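Local coordinates for putative polyketide cyclase (PDB 3F9S), which probably acts as a polyketide cyclase of the SnoaL-like type, a member of the NTF2 superfamily, at residues 9-14 and 119-124; 16-21 and 29-34; 34-39 and 114-119. One frame throughout, in Å; residues are numbered along the deposited sequence. Where two conformers were deposited one is given.

Contact 1. Residues 9-14 and 119-124; sequences KEILTQ and DGNRLT
Two apolar side chains of helix 8-21, Ile11 and Leu12, settle on the hairpin that joins strand 107-118 to strand 122-130. The apolar-to-amide contact is made by Ile11. Its CG1 branch stands beside the backbone N (chi1 -72°) and runs out extended, bringing CD1 over a face of the Asn121 carboxamide, 3.3 Å from CG; the two side chains cross at about a right angle. The other branch, CG2, stays nearer the main chain and comes 3.7 Å from Asn121 O. A methyl suits this place because it can rest on the amide's face without needing a hydrogen bond, while the amide keeps its polar edge for others: Asn121 OD1 bonds to Ser5 OG.

Deeper in, the contact is purely hydrocarbon. Leu12 CD2 meets Leu123 CD2 at 3.7 Å and Leu123 CD1 at 4.0 Å, and both leucines also pack on Tyr116 and Phe118 of strand 107-118, so the pair belongs to the layer between helix and sheet.

Backbone bonds shape the hairpin end itself. Asp119 to Arg122 form a type II' turn, with Arg122 N to Asp119 O at 3.1 Å and Asp119 N to Arg122 O at 2.7 Å closing a hairpin with a two-residue loop, Gly120 and Asn121. Gly120 takes the positive phi of 66° that its lack of a side chain makes easy, and Asn121 follows at the exposed corner.

With no hydrogen bond between the segments, helix and hairpin are held here by shape and burial: leucine against leucine inside and, nearer the surface, a methyl against an amide face.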
loop_
_atom_site.group_PDB
_atom_site.type_symbol
_atom_site.label_atom_id
_atom_site.label_comp_id
_atom_site.label_asym_id
_atom_site.label_seq_id
_atom_site.Cartn_x
_atom_site.Cartn_y
_atom_site.Cartn_z
ATOM N N LYS A 9 -4.200 16.343 -8.161
ATOM C CA LYS A 9 -5.232 15.308 -7.910
ATOM C C LYS A 9 -6.090 15.011 -9.144
ATOM O O LYS A 9 -6.377 13.832 -9.452
ATOM C CB LYS A 9 -6.125 15.682 -6.736
ATOM C CG LYS A 9 -5.359 15.593 -5.430
ATOM C CD LYS A 9 -6.286 15.820 -4.283
ATOM C CE LYS A 9 -5.572 15.844 -2.940
ATOM N NZ LYS A 9 -6.533 15.933 -1.808
ATOM N N GLU A 10 -6.473 16.084 -9.833
ATOM C CA GLU A 10 -7.268 15.962 -11.055
ATOM C C GLU A 10 -6.443 15.224 -12.113
ATOM O O GLU A 10 -6.968 14.371 -12.819
ATOM C CB GLU A 10 -7.761 17.338 -11.521
ATOM C CG GLU A 10 -8.887 17.884 -10.625
ATOM C CD GLU A 10 -9.078 19.398 -10.687
ATOM O OE1 GLU A 10 -8.168 20.141 -10.261
ATOM O OE2 GLU A 10 -10.166 19.857 -11.099
ATOM N N ILE A 11 -5.157 15.544 -12.189
ATOM C CA ILE A 11 -4.239 14.903 -13.132
ATOM C C ILE A 11 -4.160 13.400 -12.883
ATOM O O ILE A 11 -4.326 12.621 -13.818
ATOM C CB ILE A 11 -2.844 15.541 -13.073
ATOM C CG1 ILE A 11 -2.883 16.929 -13.703
ATOM C CG2 ILE A 11 -1.797 14.657 -13.780
ATOM C CD1 ILE A 11 -1.730 17.765 -13.292
ATOM N N LEU A 12 -3.942 12.997 -11.632
ATOM C CA LEU A 12 -3.887 11.568 -11.278
ATOM C C LEU A 12 -5.169 10.864 -11.590
ATOM O O LEU A 12 -5.151 9.747 -12.088
ATOM C CB LEU A 12 -3.618 11.316 -9.792
ATOM C CG LEU A 12 -2.197 11.315 -9.274
ATOM C CD1 LEU A 12 -2.179 10.835 -7.807
ATOM C CD2 LEU A 12 -1.291 10.457 -10.158
ATOM N N THR A 13 -6.267 11.526 -11.263
ATOM C CA THR A 13 -7.574 10.994 -11.543
ATOM C C THR A 13 -7.736 10.734 -13.047
ATOM O O THR A 13 -8.109 9.618 -13.408
ATOM C CB THR A 13 -8.688 11.875 -11.009
ATOM O OG1 THR A 13 -8.483 12.117 -9.610
ATOM C CG2 THR A 13 -10.073 11.204 -11.226
ATOM N N GLN A 14 -7.394 11.708 -13.892
ATOM C CA GLN A 14 -7.554 11.563 -15.357
ATOM C C GLN A 14 -6.585 10.520 -15.904
ATOM O O GLN A 14 -6.960 9.681 -16.711
ATOM C CB GLN A 14 -7.332 12.892 -16.098
ATOM C CG GLN A 14 -7.916 12.881 -17.519
ATOM C CD GLN A 14 -7.552 14.089 -18.382
ATOM O OE1 GLN A 14 -6.484 14.691 -18.236
ATOM N NE2 GLN A 14 -8.426 14.412 -19.324
ATOM N N ASP A 119 6.626 16.151 -10.977
ATOM C CA ASP A 119 7.520 17.227 -11.386
ATOM C C ASP A 119 6.545 18.050 -12.215
ATOM O O ASP A 119 6.302 17.716 -13.372
ATOM C CB ASP A 119 8.698 16.679 -12.176
ATOM C CG ASP A 119 9.668 17.748 -12.633
ATOM O OD1 ASP A 119 9.376 18.945 -12.517
ATOM O OD2 ASP A 119 10.738 17.373 -13.148
ATOM N N GLY A 120 5.962 19.088 -11.605
ATOM C CA GLY A 120 4.911 19.857 -12.256
ATOM C C GLY A 120 3.700 18.955 -12.420
ATOM O O GLY A 120 3.275 18.310 -11.471
ATOM N N ASN A 121 3.178 18.874 -13.639
ATOM C CA ASN A 121 2.043 18.018 -13.959
ATOM C C ASN A 121 2.426 16.606 -14.358
ATOM O O ASN A 121 1.539 15.845 -14.701
ATOM C CB ASN A 121 1.210 18.622 -15.093
ATOM C CG ASN A 121 0.410 19.808 -14.660
ATOM O OD1 ASN A 121 0.458 20.211 -13.499
ATOM N ND2 ASN A 121 -0.374 20.340 -15.567
ATOM N N ARG A 122 3.705 16.261 -14.278
ATOM C CA ARG A 122 4.172 14.987 -14.768
ATOM C C ARG A 122 4.642 14.093 -13.666
ATOM O O ARG A 122 5.130 14.558 -12.642
ATOM C CB ARG A 122 5.214 15.208 -15.840
ATOM C CG ARG A 122 4.532 15.690 -17.096
ATOM C CD ARG A 122 5.484 16.120 -18.114
ATOM N NE ARG A 122 4.756 16.596 -19.289
ATOM C CZ ARG A 122 4.220 15.834 -20.235
ATOM N NH1 ARG A 122 4.339 14.513 -20.223
ATOM N NH2 ARG A 122 3.577 16.409 -21.229
ATOM N N LEU A 123 4.425 12.798 -13.863
ATOM C CA LEU A 123 4.737 11.823 -12.854
ATOM C C LEU A 123 6.154 11.353 -13.070
ATOM O O LEU A 123 6.552 11.074 -14.197
ATOM C CB LEU A 123 3.792 10.640 -12.949
ATOM C CG LEU A 123 2.309 11.011 -12.847
ATOM C CD1 LEU A 123 1.450 9.778 -13.028
ATOM C CD2 LEU A 123 1.960 11.723 -11.531
ATOM N N THR A 124 6.906 11.330 -11.988
ATOM C CA THR A 124 8.310 10.930 -12.008
ATOM C C THR A 124 8.562 9.557 -11.427
ATOM O O THR A 124 9.680 9.047 -11.501
ATOM C CB THR A 124 9.174 11.924 -11.258
ATOM O OG1 THR A 124 8.797 11.916 -9.879
ATOM C CG2 THR A 124 9.028 13.309 -11.878
#

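Contact 2. Residues 16-21 and 29-34; sequences TREVWS and DKYIAP
Glu18 OE1 receives two groups from the segment across from it. Lys30 NZ forms a salt bridge with it at 2.7 Å, approaching on the syn side and 22° out of the carboxylate plane; the bend at chi3 (-70°) swings the lysine's end toward Glu18. Tyr31 OH lies equally close, 2.7 Å from Glu18 OE1, which sits at the ring's edge and near its plane. In one conformer of Gln14, its OE1 is a second possible partner for the same hydroxyl. Glutamate suits the site because its extended chain carries a charged oxygen from helix 8-21 across to both partners.

Around this polar cluster the packing is apolar. Lys30 CB lies over the centre of one face of the Tyr31 ring, 4.1 Å above it, and Val19 CG2 comes 4.1 Å from Tyr31 CD2. Phe15 meets the tyrosine edge-to-face from the same helix. With a leucine in place of Glu18, the Lys30 ammonium would probably be left without its countercharge and the Tyr31 hydroxyl would lose a partner.

The tyrosine is thus amphipathic in use, its ring buried against Val19 and Phe15 and its hydroxyl joined to the lysine through one shared carboxylate oxygen, which ties helix 28-31 to helix 8-21.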
loop_
_atom_site.group_PDB
_atom_site.type_symbol
_atom_site.label_atom_id
_atom_site.label_comp_id
_atom_site.label_asym_id
_atom_site.label_seq_id
_atom_site.Cartn_x
_atom_site.Cartn_y
_atom_site.Cartn_z
ATOM N N THR A 16 -5.159 8.021 -14.316
ATOM C CA THR A 16 -5.570 6.694 -13.870
ATOM C C THR A 16 -6.701 6.203 -14.737
ATOM O O THR A 16 -6.698 5.056 -15.179
ATOM C CB THR A 16 -5.978 6.714 -12.382
ATOM O OG1 THR A 16 -4.842 7.114 -11.597
ATOM C CG2 THR A 16 -6.463 5.345 -11.909
ATOM N N ARG A 17 -7.638 7.096 -15.016
ATOM C CA ARG A 17 -8.766 6.754 -15.854
ATOM C C ARG A 17 -8.317 6.402 -17.271
ATOM O O ARG A 17 -8.612 5.309 -17.764
ATOM C CB ARG A 17 -9.773 7.896 -15.881
ATOM C CG ARG A 17 -11.030 7.540 -16.613
ATOM C CD ARG A 17 -11.995 8.681 -16.625
ATOM N NE ARG A 17 -13.150 8.363 -17.459
ATOM C CZ ARG A 17 -14.126 9.216 -17.774
ATOM N NH1 ARG A 17 -14.142 10.475 -17.323
ATOM N NH2 ARG A 17 -15.119 8.789 -18.550
ATOM N N GLU A 18 -7.605 7.321 -17.900
ATOM C CA GLU A 18 -7.219 7.152 -19.302
ATOM C C GLU A 18 -6.237 6.040 -19.568
ATOM O O GLU A 18 -6.463 5.192 -20.437
ATOM C CB GLU A 18 -6.658 8.458 -19.855
ATOM C CG GLU A 18 -7.679 9.549 -19.954
ATOM C CD GLU A 18 -7.125 10.858 -20.486
ATOM O OE1 GLU A 18 -5.893 11.025 -20.609
ATOM O OE2 GLU A 18 -7.958 11.745 -20.772
ATOM N N VAL A 19 -5.138 6.060 -18.831
ATOM C CA VAL A 19 -4.084 5.084 -19.062
ATOM C C VAL A 19 -4.412 3.724 -18.461
ATOM O O VAL A 19 -4.382 2.721 -19.164
ATOM C CB VAL A 19 -2.731 5.566 -18.524
ATOM C CG1 VAL A 19 -1.652 4.472 -18.676
ATOM C CG2 VAL A 19 -2.317 6.847 -19.230
ATOM N N TRP A 20 -4.767 3.713 -17.185
ATOM C CA TRP A 20 -4.876 2.463 -16.443
ATOM C C TRP A 20 -6.205 1.778 -16.461
ATOM O O TRP A 20 -6.243 0.548 -16.442
ATOM C CB TRP A 20 -4.380 2.676 -15.018
ATOM C CG TRP A 20 -2.921 2.809 -15.068
ATOM C CD1 TRP A 20 -2.209 3.960 -15.109
ATOM C CD2 TRP A 20 -1.986 1.738 -15.248
ATOM N NE1 TRP A 20 -0.877 3.675 -15.244
ATOM C CE2 TRP A 20 -0.708 2.318 -15.335
ATOM C CE3 TRP A 20 -2.104 0.341 -15.308
ATOM C CZ2 TRP A 20 0.459 1.553 -15.472
ATOM C CZ3 TRP A 20 -0.954 -0.421 -15.473
ATOM C CH2 TRP A 20 0.316 0.193 -15.551
ATOM N N SER A 21 -7.281 2.551 -16.419
ATOM C CA SER A 21 -8.612 1.972 -16.456
ATOM C C SER A 21 -9.103 1.784 -17.879
ATOM O O SER A 21 -9.787 0.803 -18.137
ATOM C CB SER A 21 -9.605 2.802 -15.651
ATOM O OG SER A 21 -9.230 2.838 -14.284
ATOM N N ASP A 29 1.916 9.880 -22.634
ATOM C CA ASP A 29 2.662 11.039 -23.117
ATOM C C ASP A 29 2.292 12.355 -22.433
ATOM O O ASP A 29 3.132 13.228 -22.337
ATOM C CB ASP A 29 2.487 11.224 -24.619
ATOM C CG ASP A 29 3.104 10.107 -25.438
ATOM O OD1 ASP A 29 3.797 9.232 -24.889
ATOM O OD2 ASP A 29 2.871 10.109 -26.660
ATOM N N LYS A 30 1.040 12.503 -22.016
ATOM C CA LYS A 30 0.564 13.712 -21.356
ATOM C C LYS A 30 0.916 13.769 -19.882
ATOM O O LYS A 30 0.907 14.853 -19.302
ATOM C CB LYS A 30 -0.957 13.799 -21.438
ATOM C CG LYS A 30 -1.534 13.792 -22.829
ATOM C CD LYS A 30 -3.052 13.980 -22.817
ATOM C CE LYS A 30 -3.790 12.773 -22.254
ATOM N NZ LYS A 30 -5.269 12.912 -22.382
ATOM N N TYR A 31 1.194 12.615 -19.273
ATOM C CA TYR A 31 1.353 12.520 -17.821
ATOM C C TYR A 31 2.700 12.128 -17.267
ATOM O O TYR A 31 2.961 12.398 -16.105
ATOM C CB TYR A 31 0.397 11.438 -17.327
ATOM C CG TYR A 31 -1.029 11.696 -17.679
ATOM C CD1 TYR A 31 -1.699 12.771 -17.119
ATOM C CD2 TYR A 31 -1.708 10.880 -18.588
ATOM C CE1 TYR A 31 -3.021 13.027 -17.433
ATOM C CE2 TYR A 31 -3.038 11.126 -18.917
ATOM C CZ TYR A 31 -3.689 12.195 -18.304
ATOM O OH TYR A 31 -4.996 12.478 -18.579
ATOM N N ILE A 32 3.500 11.415 -18.051
ATOM C CA ILE A 32 4.752 10.882 -17.558
ATOM C C ILE A 32 5.894 11.815 -17.857
ATOM O O ILE A 32 6.013 12.340 -18.946
ATOM C CB ILE A 32 5.013 9.467 -18.090
ATOM C CG1 ILE A 32 3.808 8.566 -17.798
ATOM C CG2 ILE A 32 6.251 8.861 -17.451
ATOM C CD1 ILE A 32 3.326 8.528 -16.338
ATOM N N ALA A 33 6.754 11.981 -16.860
ATOM C CA ALA A 33 7.960 12.768 -16.981
ATOM C C ALA A 33 8.946 12.016 -17.867
ATOM O O ALA A 33 8.791 10.806 -18.091
ATOM C CB ALA A 33 8.585 13.011 -15.628
ATOM N N PRO A 34 9.988 12.704 -18.346
ATOM C CA PRO A 34 10.984 12.015 -19.174
ATOM C C PRO A 34 11.654 10.813 -18.498
ATOM O O PRO A 34 12.075 9.888 -19.194
ATOM C CB PRO A 34 11.996 13.113 -19.486
ATOM C CG PRO A 34 11.215 14.346 -19.406
ATOM C CD PRO A 34 10.278 14.145 -18.266
#

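Contact 3. Residues 34-39 and 114-119; sequences PKYTVL and TVYYFD
Tyr36 and Tyr116 reach each other from torsions of different kinds. Tyr36 sends CG anti to the backbone N (chi1 -177°), stretching its ring out from strand 36-40, whereas Tyr116 holds CG beside its own N (chi1 -89°). The phenol oxygen of the first, Tyr36 OH, then stands 3.3 Å from Tyr116 CE1, and the two side chains run at a slant to one another. This is a van der Waals approach; the polar link between them is a water. It lies 2.6 Å from Tyr36 OH and 2.8 Å from Tyr116 OH, at the edge of the Tyr116 ring and in its plane. Each hydroxyl has a further partner, His126 ND1 for Tyr36 and a bound glycerol for Tyr116, so a long, polar-tipped side chain fits both positions.

The strands that carry these residues are not neighbours in the mixed sheet: strand 122-130 runs between them, parallel to 36-40 and antiparallel to 107-118. The contact therefore spans one strand, with Tyr36 CA and Tyr117 CA 9.2 Å apart, so long side chains suit the span. In NTF2-like folds the concave face of such a curved sheet and the helices packed on it enclose a pocket; the glycerol held by Tyr116, though probably from the crystallisation liquor, is consistent with such a pocket.

On the other face of the sheet Leu39 crosses Tyr117 at about a right angle, Leu39 CD1 resting 3.4 Å from Tyr117 CE2 and 3.5 Å from Tyr117 CD2. Leucine offers a bare methyl to the aromatic carbons at this exposed spot, and Tyr117 packs in addition on Phe78 of the second subunit.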
loop_
_atom_site.group_PDB
_atom_site.type_symbol
_atom_site.label_atom_id
_atom_site.label_comp_id
_atom_site.label_asym_id
_atom_site.label_seq_id
_atom_site.Cartn_x
_atom_site.Cartn_y
_atom_site.Cartn_z
ATOM N N PRO A 34 9.988 12.704 -18.346
ATOM C CA PRO A 34 10.984 12.015 -19.174
ATOM C C PRO A 34 11.654 10.813 -18.498
ATOM O O PRO A 34 12.075 9.888 -19.194
ATOM C CB PRO A 34 11.996 13.113 -19.486
ATOM C CG PRO A 34 11.215 14.346 -19.406
ATOM C CD PRO A 34 10.278 14.145 -18.266
ATOM N N LYS A 35 11.760 10.869 -17.171
ATOM C CA LYS A 35 12.314 9.791 -16.353
ATOM C C LYS A 35 11.256 9.418 -15.324
ATOM O O LYS A 35 10.751 10.285 -14.620
ATOM C CB LYS A 35 13.601 10.223 -15.654
ATOM C CG LYS A 35 14.783 10.408 -16.588
ATOM N N TYR A 36 10.930 8.132 -15.261
ATOM C CA TYR A 36 9.939 7.629 -14.355
ATOM C C TYR A 36 10.545 6.434 -13.640
ATOM O O TYR A 36 10.956 5.495 -14.290
ATOM C CB TYR A 36 8.705 7.219 -15.126
ATOM C CG TYR A 36 7.592 6.753 -14.241
ATOM C CD1 TYR A 36 7.533 5.429 -13.804
ATOM C CD2 TYR A 36 6.561 7.610 -13.886
ATOM C CE1 TYR A 36 6.460 4.993 -13.015
ATOM C CE2 TYR A 36 5.523 7.200 -13.099
ATOM C CZ TYR A 36 5.473 5.885 -12.669
ATOM O OH TYR A 36 4.403 5.509 -11.895
ATOM N N THR A 37 10.547 6.472 -12.316
ATOM C CA THR A 37 11.171 5.436 -11.526
ATOM C C THR A 37 10.149 4.647 -10.770
ATOM O O THR A 37 9.366 5.211 -10.035
ATOM C CB THR A 37 12.165 6.041 -10.536
ATOM O OG1 THR A 37 13.126 6.779 -11.284
ATOM C CG2 THR A 37 12.877 4.959 -9.705
ATOM N N VAL A 38 10.180 3.332 -10.933
ATOM C CA VAL A 38 9.327 2.456 -10.131
ATOM C C VAL A 38 10.148 2.313 -8.844
ATOM O O VAL A 38 11.026 1.470 -8.724
ATOM C CB VAL A 38 9.060 1.114 -10.795
ATOM C CG1 VAL A 38 8.192 0.257 -9.879
ATOM C CG2 VAL A 38 8.424 1.296 -12.184
ATOM N N LEU A 39 9.872 3.187 -7.897
ATOM C CA LEU A 39 10.648 3.254 -6.666
ATOM C C LEU A 39 10.425 2.020 -5.814
ATOM O O LEU A 39 11.344 1.517 -5.221
ATOM C CB LEU A 39 10.270 4.484 -5.864
ATOM C CG LEU A 39 10.556 5.815 -6.555
ATOM C CD1 LEU A 39 9.730 6.928 -5.883
ATOM C CD2 LEU A 39 12.055 6.087 -6.489
ATOM N N THR A 114 -0.693 3.942 -3.848
ATOM C CA THR A 114 0.379 4.325 -4.718
ATOM C C THR A 114 0.726 5.752 -4.451
ATOM O O THR A 114 -0.130 6.600 -4.589
ATOM C CB THR A 114 -0.073 4.220 -6.149
ATOM O OG1 THR A 114 -0.609 2.920 -6.346
ATOM C CG2 THR A 114 1.104 4.425 -7.081
ATOM N N VAL A 115 1.961 5.973 -4.039
ATOM C CA VAL A 115 2.498 7.318 -3.887
ATOM C C VAL A 115 2.977 7.671 -5.280
ATOM O O VAL A 115 3.787 6.944 -5.863
ATOM C CB VAL A 115 3.703 7.390 -2.962
ATOM C CG1 VAL A 115 4.123 8.856 -2.816
ATOM C CG2 VAL A 115 3.351 6.778 -1.582
ATOM N N TYR A 116 2.494 8.785 -5.798
ATOM C CA TYR A 116 2.915 9.286 -7.092
ATOM C C TYR A 116 3.699 10.524 -6.833
ATOM O O TYR A 116 3.249 11.356 -6.071
ATOM C CB TYR A 116 1.727 9.632 -7.977
ATOM C CG TYR A 116 1.287 8.470 -8.780
ATOM C CD1 TYR A 116 2.081 8.045 -9.852
ATOM C CD2 TYR A 116 0.125 7.780 -8.493
ATOM C CE1 TYR A 116 1.728 6.978 -10.614
ATOM C CE2 TYR A 116 -0.248 6.687 -9.259
ATOM C CZ TYR A 116 0.568 6.293 -10.313
ATOM O OH TYR A 116 0.241 5.239 -11.116
ATOM N N TYR A 117 4.871 10.603 -7.452
ATOM C CA TYR A 117 5.736 11.748 -7.337
ATOM C C TYR A 117 5.581 12.553 -8.597
ATOM O O TYR A 117 5.527 11.989 -9.696
ATOM C CB TYR A 117 7.175 11.284 -7.144
ATOM C CG TYR A 117 7.338 10.704 -5.781
ATOM C CD1 TYR A 117 7.514 11.559 -4.699
ATOM C CD2 TYR A 117 7.255 9.321 -5.541
ATOM C CE1 TYR A 117 7.651 11.075 -3.417
ATOM C CE2 TYR A 117 7.394 8.824 -4.232
ATOM C CZ TYR A 117 7.584 9.714 -3.194
ATOM O OH TYR A 117 7.750 9.328 -1.885
ATOM N N PHE A 118 5.612 13.873 -8.415
ATOM C CA PHE A 118 5.381 14.815 -9.480
ATOM C C PHE A 118 6.541 15.734 -9.728
ATOM O O PHE A 118 7.333 16.031 -8.840
ATOM C CB PHE A 118 4.211 15.720 -9.136
ATOM C CG PHE A 118 2.895 15.077 -9.273
ATOM C CD1 PHE A 118 2.429 14.209 -8.284
ATOM C CD2 PHE A 118 2.082 15.366 -10.368
ATOM C CE1 PHE A 118 1.181 13.630 -8.403
ATOM C CE2 PHE A 118 0.841 14.793 -10.488
ATOM C CZ PHE A 118 0.389 13.925 -9.499
ATOM N N ASP A 119 6.626 16.151 -10.977
ATOM C CA ASP A 119 7.520 17.227 -11.386
ATOM C C ASP A 119 6.545 18.050 -12.215
ATOM O O ASP A 119 6.302 17.716 -13.372
ATOM C CB ASP A 119 8.698 16.679 -12.176
ATOM C CG ASP A 119 9.668 17.748 -12.633
ATOM O OD1 ASP A 119 9.376 18.945 -12.517
ATOM O OD2 ASP A 119 10.738 17.373 -13.148
HETATM O O HOH W 1 2.269 4.456 -12.924
#

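In the fold
Contacts 1 and 2 draw on successive segments of helix 8-21, about two turns apart; their centres are about 8 Å apart, and Leu123 N to Tyr31 O at 2.7 Å stitches them together. Contact 3, centred about 10 Å from contact 1, shares Asp119 with it; Thr124 O and Thr37 N, 2.8 Å apart, join strands 122-130 and 36-40. Contacts 2 and 3, centres about 11 Å apart, share Pro34, where the chain passes from strand 32-33 to strand 36-40. Leu12 and Leu123 of contact 1 pack on Tyr116. The glycerol about 3 Å from that side chain is consistent with contact 3 bordering a pocket, although it probably comes from the crystallisation liquor.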